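Local coordinates for XC6422 protein (Xanthomonas campestris, PDB 2FUK), which is a small, lidless alpha/beta serine hydrolase that probably hydrolyses a substrate not yet identified, at residues A[39-44]-A[99-104]; A[157-162]-A[210-215]. All blocks are in the same frame, centred on the assembly; numbering follows the deposited sequence.

Contact 1 and contact 2 each join a strand of the same mixed sheet to a helical segment, but on opposite faces and with their centres about 18 Å apart. In contact 1 all five touching residues are buried, and strand 38-43 meets helix 92-107 through aliphatic groups alone. Contact 2 is partly buried. It pairs strand 158-163, nearer one sheet edge, with the end of helix 201-212 and the residues after 212, and stacks an amide on an indole. It buries more surface, 288 against 192 Å². Together they reflect the alpha/beta-hydrolase plan, a central sheet covered by helices on both sides.

Contact 1. Residues A[39-44]-A[99-104]; sequences TAIVCH and AVAEWV
Thr39 and Ile41 meet Val100, Ala101 and Val104 through aliphatic groups, and no ring or amide face enters the interface. The flat side chains of the two segments are engaged elsewhere: the indole of Trp103 meets the ring of Phe6 with planes about 30° apart, and the imidazole of His44 packs edge-to-face with Phe77. What touches across the contact is aliphatic carbon, mostly methyl against methyl, with one methyl on a helix backbone carbon. Ile41 makes most of the contacts. Its CG1 lies anti to the carbonyl carbon and the chain then runs extended (chi2 172°), which carries CD1 out to the helix. There Ile41 CD1 sits 3.7 Å from Val100 CG1, and it lies equally close, 3.7 Å, to Ala101 CA. The third neighbour is Val104, whose CG2 is 4.1 Å from Ile41 CD1. One terminal methyl thus fits among Val100, Ala101 and, one turn on, Val104. At Thr39 the approach is tip to tip: its CG2 comes 3.5 Å from Val104 CG1, a little tighter than usual carbon contact. The hydroxyl of Thr39 hydrogen-bonds Asp111. Strand 39-43 and helix 99-104 run nearly antiparallel, at 166°, with axes 9.8 Å apart at closest. Val73 and Phe75 of strand 71-75 and Leu113 of strand 112-118 extend the same apolar layer, while Ala40 and Val42 turn to helix 56-66 on the other face of the sheet. With no hydrogen bond or charge pair across it, the contact implies cohesion by shape and exclusion of water, as expected of a buried layer between sheet and helix in an alpha/beta-hydrolase.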
loop_
_atom_site.group_PDB
_atom_site.type_symbol
_atom_site.label_atom_id
_atom_site.label_comp_id
_atom_site.label_asym_id
_atom_site.label_seq_id
_atom_site.Cartn_x
_atom_site.Cartn_y
_atom_site.Cartn_z
ATOM N N THR A 39 4.488 -7.931 16.885
ATOM C CA THR A 39 4.287 -9.021 15.935
ATOM C C THR A 39 2.789 -9.278 16.011
ATOM O O THR A 39 2.228 -9.375 17.106
ATOM C CB THR A 39 5.039 -10.316 16.324
ATOM O OG1 THR A 39 6.453 -10.112 16.215
ATOM C CG2 THR A 39 4.655 -11.456 15.378
ATOM N N ALA A 40 2.142 -9.349 14.854
ATOM C CA ALA A 40 0.709 -9.582 14.801
ATOM C C ALA A 40 0.407 -10.898 14.105
ATOM O O ALA A 40 1.127 -11.303 13.194
ATOM C CB ALA A 40 0.024 -8.442 14.057
ATOM N N ILE A 41 -0.645 -11.572 14.558
ATOM C CA ILE A 41 -1.075 -12.825 13.947
ATOM C C ILE A 41 -2.444 -12.539 13.348
ATOM O O ILE A 41 -3.301 -11.960 14.011
ATOM C CB ILE A 41 -1.217 -13.960 14.989
ATOM C CG1 ILE A 41 0.133 -14.232 15.649
ATOM C CG2 ILE A 41 -1.702 -15.243 14.301
ATOM C CD1 ILE A 41 0.058 -15.198 16.816
ATOM N N VAL A 42 -2.636 -12.933 12.092
ATOM C CA VAL A 42 -3.901 -12.710 11.394
ATOM C C VAL A 42 -4.575 -14.049 11.102
ATOM O O VAL A 42 -3.992 -14.908 10.438
ATOM C CB VAL A 42 -3.669 -11.957 10.058
ATOM C CG1 VAL A 42 -5.000 -11.703 9.361
ATOM C CG2 VAL A 42 -2.945 -10.642 10.321
ATOM N N CYS A 43 -5.802 -14.216 11.596
ATOM C CA CYS A 43 -6.561 -15.457 11.419
ATOM C C CYS A 43 -7.523 -15.391 10.232
ATOM O O CYS A 43 -8.176 -14.370 10.008
ATOM C CB CYS A 43 -7.339 -15.777 12.698
ATOM S SG CYS A 43 -6.303 -15.967 14.188
ATOM N N HIS A 44 -7.624 -16.500 9.500
ATOM C CA HIS A 44 -8.464 -16.572 8.309
ATOM C C HIS A 44 -9.922 -17.002 8.534
ATOM O O HIS A 44 -10.287 -17.499 9.602
ATOM C CB HIS A 44 -7.792 -17.484 7.262
ATOM C CG HIS A 44 -7.836 -18.943 7.596
ATOM N ND1 HIS A 44 -6.711 -19.677 7.908
ATOM C CD2 HIS A 44 -8.873 -19.812 7.636
ATOM C CE1 HIS A 44 -7.057 -20.935 8.125
ATOM N NE2 HIS A 44 -8.364 -21.042 7.967
ATOM N N ALA A 99 -0.845 -22.016 19.915
ATOM C CA ALA A 99 0.456 -22.578 19.570
ATOM C C ALA A 99 1.282 -21.562 18.786
ATOM O O ALA A 99 2.490 -21.432 18.991
ATOM C CB ALA A 99 0.272 -23.848 18.746
ATOM N N VAL A 100 0.619 -20.847 17.883
ATOM C CA VAL A 100 1.299 -19.845 17.086
ATOM C C VAL A 100 1.703 -18.682 17.990
ATOM O O VAL A 100 2.832 -18.201 17.928
ATOM C CB VAL A 100 0.390 -19.343 15.935
ATOM C CG1 VAL A 100 1.134 -18.314 15.082
ATOM C CG2 VAL A 100 -0.041 -20.525 15.068
ATOM N N ALA A 101 0.781 -18.241 18.839
ATOM C CA ALA A 101 1.059 -17.134 19.744
ATOM C C ALA A 101 2.221 -17.445 20.685
ATOM O O ALA A 101 3.073 -16.590 20.939
ATOM C CB ALA A 101 -0.193 -16.797 20.560
ATOM N N GLU A 102 2.257 -18.665 21.213
ATOM C CA GLU A 102 3.323 -19.041 22.133
ATOM C C GLU A 102 4.678 -19.130 21.435
ATOM O O GLU A 102 5.712 -18.845 22.040
ATOM C CB GLU A 102 2.981 -20.364 22.836
ATOM C CG GLU A 102 1.772 -20.245 23.766
ATOM C CD GLU A 102 1.483 -21.505 24.571
ATOM O OE1 GLU A 102 1.967 -22.594 24.195
ATOM O OE2 GLU A 102 0.757 -21.399 25.586
ATOM N N TRP A 103 4.671 -19.528 20.166
ATOM C CA TRP A 103 5.912 -19.616 19.394
ATOM C C TRP A 103 6.420 -18.192 19.134
ATOM O O TRP A 103 7.612 -17.908 19.245
ATOM C CB TRP A 103 5.660 -20.348 18.068
ATOM C CG TRP A 103 6.829 -20.328 17.115
ATOM C CD1 TRP A 103 8.020 -20.986 17.251
ATOM C CD2 TRP A 103 6.920 -19.585 15.897
ATOM N NE1 TRP A 103 8.846 -20.693 16.196
ATOM C CE2 TRP A 103 8.196 -19.835 15.347
ATOM C CE3 TRP A 103 6.046 -18.729 15.215
ATOM C CZ2 TRP A 103 8.621 -19.259 14.144
ATOM C CZ3 TRP A 103 6.470 -18.155 14.019
ATOM C CH2 TRP A 103 7.747 -18.425 13.497
ATOM N N VAL A 104 5.508 -17.295 18.782
ATOM C CA VAL A 104 5.874 -15.905 18.533
ATOM C C VAL A 104 6.502 -15.270 19.777
ATOM O O VAL A 104 7.579 -14.673 19.709
ATOM C CB VAL A 104 4.631 -15.080 18.120
ATOM C CG1 VAL A 104 4.957 -13.598 18.119
ATOM C CG2 VAL A 104 4.164 -15.511 16.736
#

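Contact 2. Residues A[157-162]-A[210-215]; sequences QWLVIQ and HGVRRW
Gln157 lies flat over the indole of Trp215, its amide plane only 15° from the ring plane. The two side chains run antiparallel alongside one another, and much of the glutamine takes part. Gln157 CG stands 3.6 Å from the centroid of the five-membered ring of Trp215, 7° off its normal, which meets the geometry of a CH-pi contact. Gln157 CB covers the middle of the indole, and Gln157 OE1 is 3.4 Å from Trp215 CD1. On the opposite face of the ring the carbonyl oxygen Gly211 O lies 3.8 Å above the plane, displaced toward the rim, and Leu159 CB meets the edge, 4.0 Å from Trp215 CZ3. Leu159 also reaches the helix with its CD2 methyl, 3.9 Å from Val212 CG1, the two side chains set nearly perpendicular. The same methyl is 3.9 Å from Gly211 CA, a close approach to the backbone at a residue that has no side chain.

In the second shell, Gln157 is extended beyond CG (chi2 169°), and Gln157 NE2 hydrogen-bonds Gln135 O, which is consistent with the amide being held flat against the ring. Trp215 N bonds Val212 O at 2.8 Å, and with its CG beside the backbone N the indole is directed to the strand. Farther out, backbone bonds from Gln157 and Leu159 to Leu137 tie this strand to strand 136-140, and those from Trp158 and Val160 to Thr186 tie it to strand 186-190. Trp215 touches Val136 and Thr186 on these two neighbours, and Val212 packs on Ile138 and Leu68; the helix end and the residues just after it, through Val212 and Trp215, thus touch three adjacent parallel strands near one edge of the sheet.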
loop_
_atom_site.group_PDB
_atom_site.type_symbol
_atom_site.label_atom_id
_atom_site.label_comp_id
_atom_site.label_asym_id
_atom_site.label_seq_id
_atom_site.Cartn_x
_atom_site.Cartn_y
_atom_site.Cartn_z
ATOM N N GLN A 157 -7.718 -1.915 23.764
ATOM C CA GLN A 157 -7.518 -1.428 22.405
ATOM C C GLN A 157 -8.037 -2.487 21.438
ATOM O O GLN A 157 -7.330 -3.428 21.086
ATOM C CB GLN A 157 -6.034 -1.136 22.174
ATOM C CG GLN A 157 -5.540 0.018 23.054
ATOM C CD GLN A 157 -4.027 0.197 23.074
ATOM O OE1 GLN A 157 -3.538 1.240 23.499
ATOM N NE2 GLN A 157 -3.284 -0.814 22.639
ATOM N N TRP A 158 -9.289 -2.312 21.027
ATOM C CA TRP A 158 -9.975 -3.234 20.133
ATOM C C TRP A 158 -10.656 -2.470 19.001
ATOM O O TRP A 158 -11.389 -1.504 19.235
ATOM C CB TRP A 158 -10.991 -4.035 20.956
ATOM C CG TRP A 158 -11.853 -5.007 20.201
ATOM C CD1 TRP A 158 -11.577 -5.610 19.006
ATOM C CD2 TRP A 158 -13.127 -5.511 20.621
ATOM N NE1 TRP A 158 -12.607 -6.457 18.653
ATOM C CE2 TRP A 158 -13.569 -6.415 19.629
ATOM C CE3 TRP A 158 -13.936 -5.288 21.745
ATOM C CZ2 TRP A 158 -14.791 -7.092 19.723
ATOM C CZ3 TRP A 158 -15.151 -5.962 21.839
ATOM C CH2 TRP A 158 -15.566 -6.852 20.833
ATOM N N LEU A 159 -10.398 -2.908 17.772
ATOM C CA LEU A 159 -10.958 -2.277 16.586
ATOM C C LEU A 159 -11.834 -3.244 15.798
ATOM O O LEU A 159 -11.432 -4.379 15.538
ATOM C CB LEU A 159 -9.829 -1.776 15.681
ATOM C CG LEU A 159 -10.194 -1.268 14.283
ATOM C CD1 LEU A 159 -11.013 0.007 14.379
ATOM C CD2 LEU A 159 -8.914 -1.014 13.497
ATOM N N VAL A 160 -13.027 -2.785 15.428
ATOM C CA VAL A 160 -13.959 -3.586 14.644
ATOM C C VAL A 160 -14.245 -2.869 13.327
ATOM O O VAL A 160 -14.541 -1.671 13.313
ATOM C CB VAL A 160 -15.302 -3.800 15.386
ATOM C CG1 VAL A 160 -16.306 -4.479 14.453
ATOM C CG2 VAL A 160 -15.086 -4.653 16.623
ATOM N N ILE A 161 -14.135 -3.600 12.224
ATOM C CA ILE A 161 -14.410 -3.057 10.900
ATOM C C ILE A 161 -15.504 -3.914 10.277
ATOM O O ILE A 161 -15.380 -5.138 10.196
ATOM C CB ILE A 161 -13.151 -3.082 10.015
ATOM C CG1 ILE A 161 -12.082 -2.191 10.652
ATOM C CG2 ILE A 161 -13.490 -2.616 8.602
ATOM C CD1 ILE A 161 -10.733 -2.283 10.002
ATOM N N GLN A 162 -16.579 -3.268 9.843
ATOM C CA GLN A 162 -17.700 -3.992 9.268
ATOM C C GLN A 162 -18.234 -3.413 7.967
ATOM O O GLN A 162 -18.493 -2.217 7.875
ATOM C CB GLN A 162 -18.840 -4.039 10.293
ATOM C CG GLN A 162 -20.124 -4.681 9.776
ATOM C CD GLN A 162 -19.946 -6.157 9.501
ATOM O OE1 GLN A 162 -20.375 -6.673 8.465
ATOM N NE2 GLN A 162 -19.320 -6.850 10.434
ATOM N N HIS A 210 -5.707 3.745 10.044
ATOM C CA HIS A 210 -6.138 4.892 10.829
ATOM C C HIS A 210 -6.660 4.440 12.186
ATOM O O HIS A 210 -6.486 5.135 13.194
ATOM C CB HIS A 210 -7.235 5.662 10.102
ATOM C CG HIS A 210 -7.701 6.870 10.847
ATOM N ND1 HIS A 210 -6.898 7.973 11.046
ATOM C CD2 HIS A 210 -8.868 7.132 11.481
ATOM C CE1 HIS A 210 -7.550 8.864 11.770
ATOM N NE2 HIS A 210 -8.748 8.377 12.049
ATOM N N GLY A 211 -7.293 3.271 12.216
ATOM C CA GLY A 211 -7.841 2.767 13.458
ATOM C C GLY A 211 -6.822 2.360 14.505
ATOM O O GLY A 211 -7.061 2.529 15.700
ATOM N N VAL A 212 -5.682 1.829 14.072
ATOM C CA VAL A 212 -4.659 1.395 15.021
ATOM C C VAL A 212 -3.488 2.366 15.194
ATOM O O VAL A 212 -2.656 2.182 16.077
ATOM C CB VAL A 212 -4.072 0.005 14.635
ATOM C CG1 VAL A 212 -5.187 -1.023 14.521
ATOM C CG2 VAL A 212 -3.282 0.101 13.334
ATOM N N ARG A 213 -3.435 3.395 14.356
ATOM C CA ARG A 213 -2.357 4.389 14.394
ATOM C C ARG A 213 -1.880 4.810 15.783
ATOM O O ARG A 213 -0.684 4.752 16.091
ATOM C CB ARG A 213 -2.787 5.644 13.639
ATOM C CG ARG A 213 -1.826 6.812 13.786
ATOM C CD ARG A 213 -0.569 6.557 12.997
ATOM N NE ARG A 213 -0.836 6.507 11.565
ATOM C CZ ARG A 213 0.013 6.025 10.662
ATOM N NH1 ARG A 213 -0.317 6.026 9.379
ATOM N NH2 ARG A 213 1.179 5.516 11.044
ATOM N N ARG A 214 -2.817 5.251 16.613
ATOM C CA ARG A 214 -2.482 5.720 17.947
ATOM C C ARG A 214 -2.102 4.635 18.946
ATOM O O ARG A 214 -1.708 4.937 20.075
ATOM C CB ARG A 214 -3.629 6.574 18.496
ATOM C CG ARG A 214 -3.672 7.965 17.871
ATOM C CD ARG A 214 -4.976 8.688 18.174
ATOM N NE ARG A 214 -5.002 10.034 17.608
ATOM C CZ ARG A 214 -4.337 11.073 18.109
ATOM N NH1 ARG A 214 -4.424 12.265 17.522
ATOM N NH2 ARG A 214 -3.587 10.930 19.192
ATOM N N TRP A 215 -2.215 3.372 18.550
ATOM C CA TRP A 215 -1.844 2.295 19.457
ATOM C C TRP A 215 -0.446 1.774 19.142
ATOM O O TRP A 215 0.042 0.858 19.797
ATOM C CB TRP A 215 -2.854 1.144 19.399
ATOM C CG TRP A 215 -4.255 1.556 19.742
ATOM C CD1 TRP A 215 -4.635 2.594 20.549
ATOM C CD2 TRP A 215 -5.466 0.937 19.289
ATOM N NE1 TRP A 215 -6.009 2.662 20.620
ATOM C CE2 TRP A 215 -6.542 1.656 19.856
ATOM C CE3 TRP A 215 -5.746 -0.156 18.456
ATOM C CZ2 TRP A 215 -7.882 1.314 19.614
ATOM C CZ3 TRP A 215 -7.074 -0.493 18.219
ATOM C CH2 TRP A 215 -8.123 0.240 18.794
#